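Local structure of uncharacterized protein (Legionella longbeachae NSW150, 4JZA) at residues I733-E738 with L757-E762; R763-G768 with R780-L785. The protein is a phosphoinositide phosphatase that probably removes the 3-phosphate from phosphatidylinositol 3-phosphate, consistent with a part in lipid metabolism at the pathogen-host interface. All coordinates share one frame; numbering follows the deposited sequence.

Overall arrangement
Both contacts lie in the helical C-terminal part of the phosphatase, about 41-42 Å from the centre of the chain, and they follow each other in series without nesting or crossing. Coming from the N terminus, helix 731-740 is met first; the chain turns through a short connection, and helix 748-761 runs back beside it, so that interaction 1 closes a helical hairpin. The loop that leaves the second helix then faces the C-terminal part of helix 772-782, the next in the chain, and interaction 2 closes that excursion. The two centres are 11 Å apart and touch where helix 748-761 passes helix 772-782, as in the packing of L757 against L781. Together they tie three consecutive helices into one cluster.

Interaction 1. Residues I733-E738 with L757-E762; sequences IKQILE and LQVVSE
V759 offers its two methyl groups to different parts of helix 731-740. With CG1 anti to the backbone N (chi1 174°), that methyl faces I736, 4.3 Å from its CG1, whereas CG2 is 3.6 Å from the OE1 of Q735. The I736 arm, extended at chi2 (163°), carries CD1 onward to 4.5 Å from V760 CG2. These three branched side chains form the buried part of the contact and interact through apolar packing alone. The surrounding helices complete it: I736 also rests on I702 of helix 676-702, and V760 on L781 of helix 772-782. Q735 lies on the partly exposed side. Its chain reaches out extended beyond CG and crosses the V759 side chain obliquely, placing the amide oxygen against a methyl and not against a donor of the other helix. The amide nitrogen is used within its own helix, where NE2 hydrogen-bonds to D731. No hydrogen bond links the two segments, and they bury a modest 178 Å² between them. The local axes come within 9.9 Å of each other at an angle of 173°, nearly exactly antiparallel. Such packing of two helices that follow each other in sequence is that of an alpha-helical hairpin, here part of the all-helical region matching the phosphoinositide phosphatase C-terminal family.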
loop_
_atom_site.group_PDB
_atom_site.type_symbol
_atom_site.label_atom_id
_atom_site.label_comp_id
_atom_site.label_asym_id
_atom_site.label_seq_id
_atom_site.Cartn_x
_atom_site.Cartn_y
_atom_site.Cartn_z
ATOM N N ILE A 733 40.835 22.911 -3.211
ATOM C CA ILE A 733 41.257 23.940 -2.321
ATOM C C ILE A 733 40.922 25.325 -2.865
ATOM O O ILE A 733 40.494 26.189 -2.087
ATOM C CB ILE A 733 42.752 23.837 -2.067
ATOM C CG1 ILE A 733 43.129 22.493 -1.460
ATOM C CG2 ILE A 733 43.220 24.966 -1.159
ATOM C CD1 ILE A 733 42.538 22.236 -0.092
ATOM N N LYS A 734 41.098 25.534 -4.180
ATOM C CA LYS A 734 40.733 26.814 -4.817
ATOM C C LYS A 734 39.263 27.083 -4.610
ATOM O O LYS A 734 38.859 28.216 -4.307
ATOM C CB LYS A 734 41.023 26.831 -6.314
ATOM C CG LYS A 734 42.504 26.794 -6.686
ATOM C CD LYS A 734 42.777 27.119 -8.165
ATOM C CE LYS A 734 41.991 28.359 -8.636
ATOM N NZ LYS A 734 42.609 29.078 -9.795
ATOM N N GLN A 735 38.469 26.032 -4.745
ATOM C CA GLN A 735 37.055 26.140 -4.535
ATOM C C GLN A 735 36.634 26.466 -3.126
ATOM O O GLN A 735 35.613 27.135 -2.925
ATOM C CB GLN A 735 36.395 24.846 -4.913
ATOM C CG GLN A 735 36.164 24.779 -6.398
ATOM C CD GLN A 735 35.330 23.601 -6.750
ATOM O OE1 GLN A 735 34.152 23.478 -6.309
ATOM N NE2 GLN A 735 35.918 22.701 -7.514
ATOM N N ILE A 736 37.392 25.962 -2.163
ATOM C CA ILE A 736 37.126 26.222 -0.774
ATOM C C ILE A 736 37.556 27.631 -0.429
ATOM O O ILE A 736 36.867 28.281 0.296
ATOM C CB ILE A 736 37.752 25.150 0.128
ATOM C CG1 ILE A 736 36.999 23.828 -0.086
ATOM C CG2 ILE A 736 37.639 25.557 1.575
ATOM C CD1 ILE A 736 37.726 22.603 0.408
ATOM N N LEU A 737 38.639 28.139 -0.986
ATOM C CA LEU A 737 38.869 29.598 -0.917
ATOM C C LEU A 737 37.706 30.390 -1.500
ATOM O O LEU A 737 37.210 31.309 -0.851
ATOM C CB LEU A 737 40.151 30.012 -1.628
ATOM C CG LEU A 737 41.391 29.566 -0.861
ATOM C CD1 LEU A 737 42.535 29.352 -1.829
ATOM C CD2 LEU A 737 41.805 30.554 0.224
ATOM N N GLU A 738 37.280 30.049 -2.715
ATOM C CA GLU A 738 36.184 30.770 -3.364
ATOM C C GLU A 738 34.968 30.854 -2.436
ATOM O O GLU A 738 34.324 31.889 -2.353
ATOM C CB GLU A 738 35.768 30.120 -4.699
ATOM C CG GLU A 738 36.417 30.624 -6.003
ATOM C CD GLU A 738 36.309 32.129 -6.251
ATOM O OE1 GLU A 738 35.620 32.510 -7.221
ATOM O OE2 GLU A 738 36.920 32.940 -5.524
ATOM N N LEU A 757 31.749 20.596 2.215
ATOM C CA LEU A 757 31.686 19.159 2.185
ATOM C C LEU A 757 31.229 18.563 0.842
ATOM O O LEU A 757 31.648 17.474 0.493
ATOM C CB LEU A 757 30.757 18.683 3.267
ATOM C CG LEU A 757 31.152 18.787 4.726
ATOM C CD1 LEU A 757 29.900 18.585 5.571
ATOM C CD2 LEU A 757 32.166 17.720 5.083
ATOM N N GLN A 758 30.355 19.251 0.115
ATOM C CA GLN A 758 30.082 18.924 -1.289
ATOM C C GLN A 758 31.394 18.858 -2.137
ATOM O O GLN A 758 31.633 17.894 -2.888
ATOM C CB GLN A 758 29.151 19.959 -1.933
ATOM C CG GLN A 758 27.681 19.569 -1.956
ATOM C CD GLN A 758 26.726 20.771 -1.986
ATOM O OE1 GLN A 758 27.113 21.922 -2.187
ATOM N NE2 GLN A 758 25.473 20.492 -1.788
ATOM N N VAL A 759 32.227 19.897 -2.033
ATOM C CA VAL A 759 33.498 19.878 -2.702
ATOM C C VAL A 759 34.353 18.654 -2.334
ATOM O O VAL A 759 34.771 17.902 -3.209
ATOM C CB VAL A 759 34.303 21.109 -2.354
ATOM C CG1 VAL A 759 35.691 20.985 -2.966
ATOM C CG2 VAL A 759 33.590 22.348 -2.896
ATOM N N VAL A 760 34.592 18.466 -1.044
ATOM C CA VAL A 760 35.362 17.342 -0.554
ATOM C C VAL A 760 34.816 15.986 -0.999
ATOM O O VAL A 760 35.563 15.082 -1.319
ATOM C CB VAL A 760 35.429 17.350 1.008
ATOM C CG1 VAL A 760 35.952 16.015 1.563
ATOM C CG2 VAL A 760 36.314 18.497 1.513
ATOM N N SER A 761 33.500 15.833 -0.979
ATOM C CA SER A 761 32.909 14.542 -1.300
ATOM C C SER A 761 33.198 14.132 -2.750
ATOM O O SER A 761 33.118 12.954 -3.055
ATOM C CB SER A 761 31.414 14.632 -1.157
ATOM O OG SER A 761 30.853 15.483 -2.177
ATOM N N GLU A 762 33.482 15.115 -3.633
ATOM C CA GLU A 762 33.874 14.875 -5.041
ATOM C C GLU A 762 35.372 14.532 -5.223
ATOM O O GLU A 762 35.762 14.077 -6.305
ATOM C CB GLU A 762 33.612 16.114 -5.892
ATOM C CG GLU A 762 32.150 16.529 -6.020
ATOM C CD GLU A 762 31.987 17.964 -6.547
ATOM O OE1 GLU A 762 32.986 18.770 -6.591
ATOM O OE2 GLU A 762 30.824 18.270 -6.914
#

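Interaction 2. Residues R763-G768 with R780-L785; sequences RPEIDG and RLRSFL
R782 stretches toward the loop with CG anti to the backbone N (chi1 177°) and then bends at chi3 (-90°), which turns its guanidinium group alongside the backbone of R763-E765. From the loop, a bend at chi2 (91°) brings OE2 of E765 over one face of that group. OE2 of E765 lies 2.9 Å from NE of R782, yet well out of the guanidinium plane, and the carboxylate and guanidinium planes are turned 72° apart. The salt bridge is therefore an attraction of charges, with no N-H directed at the oxygen. At the guanidinium edge stands the carbonyl oxygen of R763, poorly angled for a hydrogen bond to NH2, while the P764 carbonyl oxygen approaches obliquely and is hydrogen-bonded to R770. R763 turns the end of its own side chain away, with NE bonded to the V759 carbonyl oxygen. This surface contact joins the loop after helix 748-761 to the C-terminal part of helix 772-782. R782 also packs on V760 of the former helix, L781 and F784 touch helix 676-702, and R780 forms a salt bridge with E804 of helix 794-817.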
loop_
_atom_site.group_PDB
_atom_site.type_symbol
_atom_site.label_atom_id
_atom_site.label_comp_id
_atom_site.label_asym_id
_atom_site.label_seq_id
_atom_site.Cartn_x
_atom_site.Cartn_y
_atom_site.Cartn_z
ATOM N N ARG A 763 36.203 14.776 -4.200
ATOM C CA ARG A 763 37.622 14.614 -4.361
ATOM C C ARG A 763 37.967 13.126 -4.407
ATOM O O ARG A 763 37.226 12.298 -3.916
ATOM C CB ARG A 763 38.404 15.247 -3.218
ATOM C CG ARG A 763 38.169 16.714 -2.969
ATOM C CD ARG A 763 38.452 17.540 -4.194
ATOM N NE ARG A 763 37.216 18.000 -4.765
ATOM C CZ ARG A 763 37.110 18.720 -5.871
ATOM N NH1 ARG A 763 38.183 19.039 -6.574
ATOM N NH2 ARG A 763 35.906 19.126 -6.250
ATOM N N PRO A 764 39.076 12.763 -5.061
ATOM C CA PRO A 764 39.507 11.383 -5.060
ATOM C C PRO A 764 39.985 10.985 -3.695
ATOM O O PRO A 764 40.493 11.807 -3.013
ATOM C CB PRO A 764 40.665 11.398 -6.025
ATOM C CG PRO A 764 40.322 12.455 -6.975
ATOM C CD PRO A 764 39.686 13.525 -6.158
ATOM N N GLU A 765 39.871 9.715 -3.344
ATOM C CA GLU A 765 40.127 9.212 -2.010
ATOM C C GLU A 765 41.589 9.267 -1.717
ATOM O O GLU A 765 41.971 9.824 -0.726
ATOM C CB GLU A 765 39.692 7.762 -1.897
ATOM C CG GLU A 765 39.424 7.300 -0.476
ATOM C CD GLU A 765 37.969 7.507 -0.113
ATOM O OE1 GLU A 765 37.216 6.512 0.005
ATOM O OE2 GLU A 765 37.572 8.682 0.009
ATOM N N ILE A 766 42.378 8.694 -2.622
ATOM C CA ILE A 766 43.817 8.626 -2.514
ATOM C C ILE A 766 44.517 9.342 -3.670
ATOM O O ILE A 766 44.208 9.088 -4.812
ATOM C CB ILE A 766 44.294 7.169 -2.567
ATOM C CG1 ILE A 766 43.737 6.380 -1.364
ATOM C CG2 ILE A 766 45.826 7.134 -2.562
ATOM C CD1 ILE A 766 43.475 4.930 -1.673
ATOM N N ASP A 767 45.478 10.211 -3.335
ATOM C CA ASP A 767 46.310 10.908 -4.300
ATOM C C ASP A 767 47.664 11.195 -3.632
ATOM O O ASP A 767 47.831 12.179 -2.843
ATOM C CB ASP A 767 45.635 12.200 -4.782
ATOM C CG ASP A 767 46.484 12.977 -5.762
ATOM O OD1 ASP A 767 47.699 12.662 -5.903
ATOM O OD2 ASP A 767 45.983 13.946 -6.387
ATOM N N GLY A 768 48.636 10.342 -3.972
ATOM C CA GLY A 768 49.958 10.379 -3.383
ATOM C C GLY A 768 50.773 11.629 -3.637
ATOM O O GLY A 768 51.842 11.793 -3.048
ATOM N N ARG A 780 40.008 14.887 6.825
ATOM C CA ARG A 780 39.203 15.114 8.031
ATOM C C ARG A 780 37.777 15.464 7.711
ATOM O O ARG A 780 36.856 14.920 8.340
ATOM C CB ARG A 780 39.778 16.250 8.877
ATOM C CG ARG A 780 41.132 15.935 9.445
ATOM C CD ARG A 780 41.038 14.906 10.524
ATOM N NE ARG A 780 42.362 14.568 10.996
ATOM C CZ ARG A 780 42.624 13.746 12.005
ATOM N NH1 ARG A 780 41.669 13.174 12.655
ATOM N NH2 ARG A 780 43.854 13.549 12.408
ATOM N N LEU A 781 37.598 16.413 6.782
ATOM C CA LEU A 781 36.279 16.774 6.339
ATOM C C LEU A 781 35.584 15.538 5.802
ATOM O O LEU A 781 34.418 15.311 6.091
ATOM C CB LEU A 781 36.332 17.863 5.299
ATOM C CG LEU A 781 36.509 19.223 5.978
ATOM C CD1 LEU A 781 36.888 20.309 4.989
ATOM C CD2 LEU A 781 35.253 19.644 6.699
ATOM N N ARG A 782 36.271 14.704 5.039
ATOM C CA ARG A 782 35.576 13.553 4.502
ATOM C C ARG A 782 35.202 12.605 5.624
ATOM O O ARG A 782 34.200 11.876 5.555
ATOM C CB ARG A 782 36.391 12.883 3.411
ATOM C CG ARG A 782 35.822 11.608 2.787
ATOM C CD ARG A 782 36.923 10.884 1.962
ATOM N NE ARG A 782 36.852 11.398 0.608
ATOM C CZ ARG A 782 37.814 12.000 -0.083
ATOM N NH1 ARG A 782 39.101 12.129 0.329
ATOM N NH2 ARG A 782 37.479 12.435 -1.268
ATOM N N SER A 783 35.948 12.637 6.707
ATOM C CA SER A 783 35.621 11.750 7.846
ATOM C C SER A 783 34.236 12.025 8.461
ATOM O O SER A 783 33.706 11.163 9.134
ATOM C CB SER A 783 36.720 11.752 8.914
ATOM O OG SER A 783 36.500 12.699 9.955
ATOM N N PHE A 784 33.656 13.196 8.213
ATOM C CA PHE A 784 32.281 13.510 8.657
ATOM C C PHE A 784 31.165 12.948 7.776
ATOM O O PHE A 784 30.014 12.966 8.185
ATOM C CB PHE A 784 32.041 15.020 8.720
ATOM C CG PHE A 784 32.851 15.723 9.735
ATOM C CD1 PHE A 784 32.563 15.597 11.069
ATOM C CD2 PHE A 784 33.865 16.539 9.354
ATOM C CE1 PHE A 784 33.297 16.274 12.022
ATOM C CE2 PHE A 784 34.617 17.217 10.294
ATOM C CZ PHE A 784 34.328 17.086 11.633
ATOM N N LEU A 785 31.526 12.477 6.584
ATOM C CA LEU A 785 30.617 11.921 5.607
ATOM C C LEU A 785 30.566 10.421 5.686
ATOM O O LEU A 785 29.688 9.851 5.084
ATOM C CB LEU A 785 31.065 12.281 4.192
ATOM C CG LEU A 785 31.125 13.774 3.878
ATOM C CD1 LEU A 785 31.497 14.019 2.416
ATOM C CD2 LEU A 785 29.829 14.510 4.214
#